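Local coordinates for periplasmic binding protein/LacI transcriptional regulator (Burkholderia multivorans, PDB 4YLE) that probably binds a simple sugar or related solute in the periplasm and delivers it to an ABC transporter, at residues A[78-81]-A[82-86]; A[282-285]-A[286-290]; A[44-47]-A[48-52]. All blocks are in the same frame, centred on the assembly; numbering follows the deposited sequence.

Contact 1 of 3, residues A[78-81]-A[82-86]; sequences TANQ and IRIVE
T78 to Q81 accept in turn from the backbone N-H groups of I82 to V85, regular i to i+4 helical bonds, with T78 O 2.9 Å from I82 N. On the outer side, the R83 chain bends at its third torsion (chi3 -57°) and folds back over the preceding turn. Its guanidinium lays one face above N80, whose CA stands 3.5 Å from that plane, displaced toward the rim. From there NH2 of R83 reaches OD1 of N80 at 2.7 Å, but the bond is weak, bent to 119° at the hydrogen; the amide and guanidinium planes stand 40° apart. The other branch of the N80 amide, ND2, lies 3.9 Å from I84 CD1, while CD1 of I82 meets T78 CG2 at 4.0 Å. Inward, Q81, its chain extended beyond CG, is held by three bonds: OE1 accepts from A101 N, and NE2 donates to A99 O and M39 O. I84 and V85 pack on V38 of strand 34-39. This is an amphipathic helix start, with a polar Asn-Arg pair outside and a buried glutamine inside. Helix 78-90 thereby seats on the mixed seven-stranded sheet of an alpha/beta lobe of the periplasmic binding protein fold, its glutamine joining the end of strand 34-39 to the residues that follow strand 95-98.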
# COMPACT_ATOMS: atom_id res chain seq x y z
N THR A 78 -13.02 -5.89 -0.85
CA THR A 78 -13.66 -4.60 -0.61
C THR A 78 -14.97 -4.75 0.16
O THR A 78 -15.24 -4.00 1.11
CB THR A 78 -13.93 -3.87 -1.95
OG1 THR A 78 -12.68 -3.67 -2.63
CG2 THR A 78 -14.58 -2.53 -1.73
N ALA A 79 -15.81 -5.71 -0.26
CA ALA A 79 -17.13 -5.88 0.37
C ALA A 79 -17.02 -6.03 1.91
O ALA A 79 -17.73 -5.35 2.68
CB ALA A 79 -17.85 -7.10 -0.23
N ASN A 80 -16.12 -6.91 2.33
CA ASN A 80 -15.92 -7.14 3.75
C ASN A 80 -15.29 -5.94 4.45
O ASN A 80 -15.54 -5.71 5.63
CB ASN A 80 -15.04 -8.36 4.00
CG ASN A 80 -15.14 -8.83 5.43
OD1 ASN A 80 -16.23 -8.88 6.01
ND2 ASN A 80 -14.01 -9.17 6.04
N GLN A 81 -14.43 -5.21 3.77
CA GLN A 81 -13.84 -4.05 4.42
C GLN A 81 -14.96 -3.08 4.72
O GLN A 81 -15.01 -2.51 5.80
CB GLN A 81 -12.77 -3.38 3.58
CG GLN A 81 -11.90 -2.44 4.44
CD GLN A 81 -10.83 -1.75 3.64
OE1 GLN A 81 -11.13 -1.09 2.65
NE2 GLN A 81 -9.57 -1.87 4.08
N ILE A 82 -15.89 -2.92 3.77
CA ILE A 82 -17.02 -2.02 3.98
C ILE A 82 -17.82 -2.50 5.18
O ILE A 82 -18.26 -1.69 6.00
CB ILE A 82 -17.91 -1.92 2.72
CG1 ILE A 82 -17.15 -1.14 1.63
CG2 ILE A 82 -19.24 -1.21 3.03
CD1 ILE A 82 -17.80 -1.13 0.26
N ARG A 83 -17.98 -3.82 5.30
CA ARG A 83 -18.74 -4.38 6.41
C ARG A 83 -18.07 -4.05 7.73
O ARG A 83 -18.74 -3.73 8.71
CB ARG A 83 -18.91 -5.89 6.24
CG ARG A 83 -19.98 -6.26 5.22
CD ARG A 83 -20.44 -7.70 5.38
NE ARG A 83 -19.34 -8.65 5.27
CZ ARG A 83 -18.89 -9.18 4.14
NH1 ARG A 83 -19.44 -8.86 2.97
NH2 ARG A 83 -17.87 -10.03 4.16
N ILE A 84 -16.74 -4.12 7.75
CA ILE A 84 -16.00 -3.83 8.96
C ILE A 84 -16.26 -2.39 9.40
O ILE A 84 -16.52 -2.13 10.57
CB ILE A 84 -14.52 -4.09 8.76
CG1 ILE A 84 -14.31 -5.60 8.66
CG2 ILE A 84 -13.70 -3.54 9.91
CD1 ILE A 84 -12.98 -6.02 8.12
N VAL A 85 -16.19 -1.46 8.45
CA VAL A 85 -16.40 -0.06 8.79
C VAL A 85 -17.84 0.13 9.31
O VAL A 85 -18.03 0.81 10.32
CB VAL A 85 -16.13 0.86 7.59
CG1 VAL A 85 -16.33 2.32 7.98
CG2 VAL A 85 -14.68 0.65 7.09
N GLU A 86 -18.82 -0.48 8.67
CA GLU A 86 -20.21 -0.39 9.16
C GLU A 86 -20.33 -0.92 10.59
O GLU A 86 -21.01 -0.32 11.43
CB GLU A 86 -21.16 -1.13 8.22
CG GLU A 86 -21.20 -0.45 6.86
CD GLU A 86 -22.35 -0.88 5.97
OE1 GLU A 86 -22.55 -2.10 5.78
OE2 GLU A 86 -23.03 0.03 5.43

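Contact 2 of 3, residues A[282-285]-A[286-290]; sequences QAVF and GIDTA
The carbonyl plane of F285 is approached on its two opposite faces by T289: the backbone N donates from one and the hydroxyl OG1 from the other, at 2.9 Å from N to F285 O and 2.8 Å from OG1 to the same oxygen. OG1 can do this because it lies beside its own backbone N (chi1 -66°), tucked back along the helix, so that a single oxygen is gripped twice by one residue. A second flat group, the D288 carboxylate, runs side by side with V284, the two pointing the same way; its OD2 is 4.2 Å from V284 CG1, a loose contact. The other carboxylate oxygen, OD1, is hydrogen-bonded to Y57 OH of helix 45-60, which probably helps to set the turn of the group. On the side of the helix that meets helix 45-60, I287 folds its CG1 branch over the preceding turn, 3.2 Å from A283 O, an oxygen already engaged by I287 N at 2.9 Å. G286 N bonds to Q282 O at 2.8 Å, and D288 N continues the series to V284 O. The surroundings divide this helix by side: A283 and I287 face M50 and A54 of helix 45-60, whereas F285 and T289 rest on V142 of strand 141-144. At the start of the segment, Q282 NE2 is held by Q277 O. A threonine hydroxyl bonded to the carbonyl four residues earlier is a familiar intrahelical motif, and helix 279-295 here forms part of the helical layer over the seven-stranded sheet of a periplasmic binding protein lobe.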
# COMPACT_ATOMS: atom_id res chain seq x y z
N GLN A 282 2.62 4.93 9.44
CA GLN A 282 1.38 5.42 8.84
C GLN A 282 0.22 5.24 9.79
O GLN A 282 -0.61 6.18 9.98
CB GLN A 282 1.09 4.74 7.53
CG GLN A 282 2.09 5.08 6.46
CD GLN A 282 1.70 4.50 5.14
OE1 GLN A 282 0.58 4.70 4.68
NE2 GLN A 282 2.63 3.80 4.49
N ALA A 283 0.15 4.07 10.43
CA ALA A 283 -0.96 3.80 11.34
C ALA A 283 -0.84 4.67 12.60
O ALA A 283 -1.85 5.19 13.09
CB ALA A 283 -1.01 2.37 11.71
N VAL A 284 0.36 4.78 13.15
CA VAL A 284 0.53 5.56 14.36
C VAL A 284 0.20 7.04 14.09
O VAL A 284 -0.50 7.67 14.88
CB VAL A 284 1.96 5.41 14.95
CG1 VAL A 284 2.24 6.43 16.05
CG2 VAL A 284 2.14 3.98 15.51
N PHE A 285 0.66 7.57 12.97
CA PHE A 285 0.46 8.99 12.68
C PHE A 285 -1.02 9.17 12.34
O PHE A 285 -1.62 10.19 12.61
CB PHE A 285 1.34 9.47 11.52
CG PHE A 285 2.77 9.79 11.88
CD1 PHE A 285 3.41 9.19 12.96
CD2 PHE A 285 3.48 10.66 11.09
CE1 PHE A 285 4.73 9.49 13.24
CE2 PHE A 285 4.78 10.96 11.37
CZ PHE A 285 5.41 10.38 12.44
N GLY A 286 -1.63 8.16 11.72
CA GLY A 286 -3.06 8.22 11.48
C GLY A 286 -3.84 8.31 12.78
O GLY A 286 -4.75 9.14 12.93
N ILE A 287 -3.53 7.41 13.71
CA ILE A 287 -4.15 7.40 15.03
C ILE A 287 -3.91 8.75 15.73
O ILE A 287 -4.86 9.35 16.24
CB ILE A 287 -3.61 6.24 15.90
CG1 ILE A 287 -4.07 4.90 15.32
CG2 ILE A 287 -4.10 6.37 17.35
CD1 ILE A 287 -3.30 3.68 15.83
N ASP A 288 -2.68 9.25 15.71
CA ASP A 288 -2.37 10.53 16.38
C ASP A 288 -3.18 11.68 15.79
O ASP A 288 -3.69 12.54 16.52
CB ASP A 288 -0.89 10.86 16.28
CG ASP A 288 -0.06 10.26 17.40
OD1 ASP A 288 -0.65 9.76 18.40
OD2 ASP A 288 1.19 10.30 17.28
N THR A 289 -3.30 11.68 14.46
CA THR A 289 -4.08 12.69 13.76
C THR A 289 -5.52 12.70 14.29
O THR A 289 -6.09 13.77 14.59
CB THR A 289 -4.07 12.44 12.23
OG1 THR A 289 -2.74 12.61 11.74
CG2 THR A 289 -4.98 13.45 11.54
N ALA A 290 -6.10 11.52 14.44
CA ALA A 290 -7.47 11.38 14.92
C ALA A 290 -7.58 11.83 16.38
O ALA A 290 -8.49 12.58 16.75
CB ALA A 290 -7.93 9.95 14.76

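Contact 3 of 3, residues A[44-47]-A[48-52]; sequences NEFF and LTMEN
Selenomethionine M50 reaches back to both phenylalanines of the preceding turn. Its chain runs alongside F47 and sets SE at the ring edge, 3.9 Å from F47 CD1; from the ring centroid SE lies 81° off the normal, a Met-aromatic contact. A bend at the last torsion (chi3 -75°) then carries the methyl CE to 3.7 Å from F46 CE2. The two rings pack against each other: F46 CD2 stands 3.5 Å above the F47 ring, over its centre, and F47 CD2 lies in plane at the F46 ring edge. On the polar side, a water donates to E45 OE2 at 2.6 Å and also hydrogen-bonds T49 OG1, bridging side chains one turn apart, while T49 N bonds to E45 O at 2.8 Å. Farther out, N260 N donates to E45 OE2. N44 is the N-cap: its OD1 accepts from F46 N at 3.0 Å, and its ND2 bonds E75 OE2 and a bound molecule of unknown identity, so one amide both caps the helix and touches that molecule. Helix 45-60 follows strand 34-39 in a beta-alpha-beta unit; F47 and M50 pack down on M39 of that strand, and F46 and M50 lean against A279 of helix 279-295.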
# COMPACT_ATOMS: atom_id res chain seq x y z
N ASN A 44 -0.89 -10.28 4.40
CA ASN A 44 0.23 -9.47 3.90
C ASN A 44 1.05 -8.96 5.07
O ASN A 44 0.49 -8.28 5.95
CB ASN A 44 -0.34 -8.30 3.09
CG ASN A 44 0.72 -7.44 2.42
OD1 ASN A 44 1.92 -7.54 2.70
ND2 ASN A 44 0.27 -6.58 1.51
N GLU A 45 2.33 -9.32 5.13
CA GLU A 45 3.12 -8.86 6.26
C GLU A 45 3.14 -7.35 6.45
O GLU A 45 3.35 -6.86 7.55
CB GLU A 45 4.57 -9.31 6.17
CG GLU A 45 5.19 -9.32 7.57
CD GLU A 45 6.70 -9.37 7.58
OE1 GLU A 45 7.22 -10.46 7.92
OE2 GLU A 45 7.35 -8.32 7.29
N PHE A 46 2.99 -6.61 5.37
CA PHE A 46 2.90 -5.16 5.48
C PHE A 46 1.88 -4.75 6.55
O PHE A 46 2.14 -3.88 7.39
CB PHE A 46 2.51 -4.57 4.14
CG PHE A 46 2.39 -3.06 4.15
CD1 PHE A 46 3.51 -2.25 4.03
CD2 PHE A 46 1.15 -2.46 4.25
CE1 PHE A 46 3.39 -0.86 4.03
CE2 PHE A 46 1.01 -1.09 4.24
CZ PHE A 46 2.13 -0.28 4.14
N PHE A 47 0.71 -5.36 6.52
CA PHE A 47 -0.32 -5.00 7.48
C PHE A 47 -0.11 -5.62 8.83
O PHE A 47 -0.51 -5.04 9.85
CB PHE A 47 -1.69 -5.31 6.89
CG PHE A 47 -2.00 -4.43 5.74
CD1 PHE A 47 -2.21 -3.07 5.94
CD2 PHE A 47 -1.98 -4.91 4.45
CE1 PHE A 47 -2.44 -2.23 4.87
CE2 PHE A 47 -2.21 -4.07 3.37
CZ PHE A 47 -2.42 -2.73 3.59
N LEU A 48 0.52 -6.80 8.87
CA LEU A 48 0.84 -7.37 10.17
C LEU A 48 1.85 -6.47 10.88
O LEU A 48 1.71 -6.23 12.08
CB LEU A 48 1.35 -8.80 10.02
CG LEU A 48 0.29 -9.67 9.32
CD1 LEU A 48 0.84 -11.07 9.24
CD2 LEU A 48 -1.09 -9.67 10.03
N THR A 49 2.81 -5.93 10.13
CA THR A 49 3.78 -4.97 10.65
C THR A 49 3.10 -3.69 11.12
O THR A 49 3.39 -3.14 12.19
CB THR A 49 4.83 -4.66 9.58
OG1 THR A 49 5.64 -5.82 9.38
CG2 THR A 49 5.73 -3.49 10.00
N MSE A 50 2.16 -3.22 10.32
CA MSE A 50 1.37 -2.06 10.66
C MSE A 50 0.61 -2.30 11.96
O MSE A 50 0.65 -1.45 12.86
CB MSE A 50 0.37 -1.72 9.55
CG MSE A 50 -0.43 -0.49 9.84
SE MSE A 50 -1.79 -0.12 8.49
CE MSE A 50 -0.57 0.54 7.16
N GLU A 51 -0.09 -3.43 12.03
CA GLU A 51 -0.89 -3.79 13.21
C GLU A 51 -0.03 -3.87 14.46
O GLU A 51 -0.40 -3.32 15.51
CB GLU A 51 -1.61 -5.13 12.97
CG GLU A 51 -2.64 -5.45 14.02
CD GLU A 51 -3.30 -6.80 13.79
OE1 GLU A 51 -2.62 -7.72 13.31
OE2 GLU A 51 -4.51 -6.92 14.09
N ASN A 52 1.13 -4.49 14.34
CA ASN A 52 2.00 -4.61 15.50
C ASN A 52 2.41 -3.23 16.00
O ASN A 52 2.40 -2.98 17.20
CB ASN A 52 3.23 -5.46 15.19
CG ASN A 52 2.89 -6.91 14.98
OD1 ASN A 52 1.91 -7.41 15.53
ND2 ASN A 52 3.69 -7.60 14.16
O HOH W 1 6.80 -5.77 7.17

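Overall arrangement
Along the chain the order is contact 3, contact 1, contact 2, each running along one helix of the lobe built on the seven-stranded sheet, contact 3 with its N-cap residue included. Contacts 2 and 3 belong to neighbouring helices on one face of that sheet; their centres are about 15 Å apart and they touch, A283 CB packing 3.5 Å from M50 CG. Contact 1 lies on the other face, with its centre about 20 Å from that of contact 2 and about 19 Å from that of contact 3, and touches neither. The sheet is thus sandwiched between helices, and the ligand-facing ends of segments 44-47 and 282-285 come close to the bound molecule, consistent with solute capture between two lobes.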